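Local coordinates for MMS19 nucleotide excision repair protein homolog (PDB 6TBL), which is probably a key component of the cytosolic complex that inserts iron-sulfur clusters into apoproteins of DNA metabolism, represented here by its C-terminal HEAT-repeat part, at residues 15-20 with 51-56. Sequence-based numbering, arbitrary orientation.
Sequences EALSCP and VTKFLN
Lys53 and Phe54, neighbours on helix 47-57, receive Leu17 and Ser18 from the type I turn Ala16 to Cys19, at the C-terminal end of helix 9-16. The backbones come nearest at Leu17 and Lys53, whose CA atoms lie 6.3 Å apart, and the two segments bury 197 Å², both sides summed. Lys53 comes first along the helix and meets both partners with different parts of its chain. Its CB lies 3.8 Å from Leu17 CD1 and equally near Leu17 CB, so the root of the lysine packs as an apolar group against the leucine. A bend at chi2 (-54°), followed by two extended torsions, then carries the chain past Ser18, where Lys53 CE stands 3.2 Å from Ser18 OG. Lys53 NZ is 3.5 Å from Ser18 OG, so at this resolution the hydroxyl is best described as lying beside the last carbon and the ammonium of the lysine. An alanine in place of Lys53 would keep a CB for Leu17 but would probably strip Ser18 of its neighbour across the contact and open a gap beside the turn. Phe54 follows on the buried side. Leu17 CD2 arrives at the ring edge, in its plane, 4.0 Å from Phe54 CE1. Leu17 CD1 comes to the same Phe54 CE1 obliquely, at 3.9 Å. Leu17 thus reaches both helix residues, and it also touches Leu32 of helix 22-38, whereas Phe54 leans on Leu29 of that helix and on Cys72, Met73 and Leu76 of helix 63-76. These contacts join the HEAT 2 repeat to HEAT 3, with an aliphatic and aromatic interior and a lysine at the margin, the side-by-side packing of consecutive helical repeats that builds a HEAT-repeat solenoid.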
ATOM      1  N   GLU A  15      27.296 -25.575  15.723  1.00 95.45           N
ATOM      2  CA  GLU A  15      27.103 -25.323  17.145  1.00101.14           C
ATOM      3  C   GLU A  15      27.897 -24.120  17.633  1.00 99.46           C
ATOM      4  O   GLU A  15      27.538 -23.533  18.658  1.00106.32           O
ATOM      5  CB  GLU A  15      27.479 -26.566  17.952  1.00109.15           C
ATOM      6  CG  GLU A  15      26.446 -27.674  17.873  1.00127.35           C
ATOM      7  CD  GLU A  15      25.116 -27.262  18.473  1.00144.16           C
ATOM      8  OE1 GLU A  15      25.124 -26.634  19.554  1.00151.27           O
ATOM      9  OE2 GLU A  15      24.066 -27.555  17.862  1.00148.82           O
ATOM     10  N   ALA A  16      28.962 -23.739  16.926  1.00 96.87           N
ATOM     11  CA  ALA A  16      29.713 -22.550  17.305  1.00 96.70           C
ATOM     12  C   ALA A  16      28.923 -21.270  17.069  1.00104.89           C
ATOM     13  O   ALA A  16      29.237 -20.242  17.680  1.00107.93           O
ATOM     14  CB  ALA A  16      31.037 -22.494  16.543  1.00 83.05           C
ATOM     15  N   LEU A  17      27.909 -21.308  16.202  1.00 99.73           N
ATOM     16  CA  LEU A  17      27.081 -20.131  15.967  1.00100.10           C
ATOM     17  C   LEU A  17      26.269 -19.743  17.194  1.00104.22           C
ATOM     18  O   LEU A  17      25.869 -18.581  17.317  1.00113.14           O
ATOM     19  CB  LEU A  17      26.145 -20.374  14.784  1.00 97.67           C
ATOM     20  CG  LEU A  17      26.819 -20.595  13.430  1.00 92.07           C
ATOM     21  CD1 LEU A  17      25.812 -21.075  12.406  1.00 91.54           C
ATOM     22  CD2 LEU A  17      27.486 -19.317  12.960  1.00 83.28           C
ATOM     23  N   SER A  18      26.016 -20.688  18.097  1.00 95.91           N
ATOM     24  CA  SER A  18      25.284 -20.420  19.326  1.00 99.61           C
ATOM     25  C   SER A  18      26.191 -20.008  20.478  1.00103.15           C
ATOM     26  O   SER A  18      25.686 -19.679  21.558  1.00 99.61           O
ATOM     27  CB  SER A  18      24.469 -21.650  19.729  1.00100.66           C
ATOM     28  OG  SER A  18      23.708 -22.131  18.636  1.00102.40           O
ATOM     29  N   CYS A  19      27.503 -20.015  20.277  1.00101.47           N
ATOM     30  CA  CYS A  19      28.428 -19.685  21.355  1.00104.92           C
ATOM     31  C   CYS A  19      28.331 -18.201  21.694  1.00108.13           C
ATOM     32  O   CYS A  19      28.372 -17.361  20.790  1.00107.41           O
ATOM     33  CB  CYS A  19      29.854 -20.049  20.953  1.00106.11           C
ATOM     34  SG  CYS A  19      31.104 -19.574  22.159  1.00113.08           S
ATOM     35  N   PRO A  20      28.194 -17.837  22.973  1.00115.35           N
ATOM     36  CA  PRO A  20      28.072 -16.408  23.310  1.00114.16           C
ATOM     37  C   PRO A  20      29.332 -15.597  23.048  1.00110.33           C
ATOM     38  O   PRO A  20      29.241 -14.366  22.972  1.00109.20           O
ATOM     39  CB  PRO A  20      27.726 -16.425  24.808  1.00119.15           C
ATOM     40  CG  PRO A  20      27.218 -17.804  25.077  1.00122.43           C
ATOM     41  CD  PRO A  20      27.973 -18.701  24.143  1.00120.54           C
ATOM     42  N   VAL A  51      19.938 -20.295   8.398  1.00 84.44           N
ATOM     43  CA  VAL A  51      19.129 -19.081   8.325  1.00 82.34           C
ATOM     44  C   VAL A  51      18.850 -18.543   9.723  1.00 86.17           C
ATOM     45  O   VAL A  51      18.991 -17.343   9.985  1.00 84.65           O
ATOM     46  CB  VAL A  51      17.823 -19.351   7.555  1.00 79.94           C
ATOM     47  CG1 VAL A  51      16.882 -18.167   7.675  1.00 72.61           C
ATOM     48  CG2 VAL A  51      18.119 -19.646   6.098  1.00 77.81           C
ATOM     49  N   THR A  52      18.461 -19.428  10.642  1.00 90.81           N
ATOM     50  CA  THR A  52      18.103 -18.996  11.989  1.00 91.55           C
ATOM     51  C   THR A  52      19.275 -18.313  12.683  1.00 89.64           C
ATOM     52  O   THR A  52      19.152 -17.178  13.160  1.00 83.54           O
ATOM     53  CB  THR A  52      17.619 -20.193  12.809  1.00 96.73           C
ATOM     54  OG1 THR A  52      16.635 -20.919  12.063  1.00104.51           O
ATOM     55  CG2 THR A  52      17.007 -19.727  14.119  1.00 96.95           C
ATOM     56  N   LYS A  53      20.426 -18.987  12.733  1.00 87.98           N
ATOM     57  CA  LYS A  53      21.551 -18.477  13.512  1.00 88.63           C
ATOM     58  C   LYS A  53      22.183 -17.252  12.862  1.00 90.22           C
ATOM     59  O   LYS A  53      22.612 -16.328  13.562  1.00 93.62           O
ATOM     60  CB  LYS A  53      22.591 -19.577  13.714  1.00 89.23           C
ATOM     61  CG  LYS A  53      22.162 -20.631  14.711  1.00 95.02           C
ATOM     62  CD  LYS A  53      21.762 -19.986  16.028  1.00104.10           C
ATOM     63  CE  LYS A  53      21.158 -20.997  16.983  1.00110.84           C
ATOM     64  NZ  LYS A  53      20.687 -20.342  18.232  1.00116.35           N
ATOM     65  N   PHE A  54      22.256 -17.227  11.529  1.00 90.32           N
ATOM     66  CA  PHE A  54      22.802 -16.055  10.850  1.00 83.85           C
ATOM     67  C   PHE A  54      21.983 -14.810  11.160  1.00 87.75           C
ATOM     68  O   PHE A  54      22.542 -13.733  11.398  1.00 83.46           O
ATOM     69  CB  PHE A  54      22.862 -16.292   9.340  1.00 78.58           C
ATOM     70  CG  PHE A  54      23.923 -17.269   8.912  1.00 78.17           C
ATOM     71  CD1 PHE A  54      24.907 -17.684   9.795  1.00 75.77           C
ATOM     72  CD2 PHE A  54      23.938 -17.765   7.619  1.00 77.77           C
ATOM     73  CE1 PHE A  54      25.879 -18.582   9.396  1.00 74.37           C
ATOM     74  CE2 PHE A  54      24.907 -18.664   7.215  1.00 78.04           C
ATOM     75  CZ  PHE A  54      25.880 -19.071   8.103  1.00 72.18           C
ATOM     76  N   LEU A  55      20.653 -14.940  11.172  1.00 86.45           N
ATOM     77  CA  LEU A  55      19.803 -13.793  11.477  1.00 86.25           C
ATOM     78  C   LEU A  55      20.006 -13.318  12.910  1.00 85.70           C
ATOM     79  O   LEU A  55      20.052 -12.109  13.166  1.00 90.94           O
ATOM     80  CB  LEU A  55      18.337 -14.142  11.224  1.00 88.28           C
ATOM     81  CG  LEU A  55      17.934 -14.362   9.766  1.00 86.95           C
ATOM     82  CD1 LEU A  55      16.492 -14.833   9.670  1.00 72.76           C
ATOM     83  CD2 LEU A  55      18.144 -13.090   8.956  1.00 84.59           C
ATOM     84  N   ASN A  56      20.132 -14.250  13.857  1.00 82.98           N
ATOM     85  CA  ASN A  56      20.389 -13.859  15.239  1.00 99.12           C
ATOM     86  C   ASN A  56      21.710 -13.115  15.363  1.00 99.33           C
ATOM     87  O   ASN A  56      21.795 -12.095  16.058  1.00102.41           O
ATOM     88  CB  ASN A  56      20.382 -15.088  16.147  1.00113.11           C
ATOM     89  CG  ASN A  56      19.012 -15.715  16.264  1.00131.68           C
ATOM     90  OD1 ASN A  56      18.184 -15.279  17.064  1.00138.52           O
ATOM     91  ND2 ASN A  56      18.762 -16.743  15.463  1.00139.03           N
TER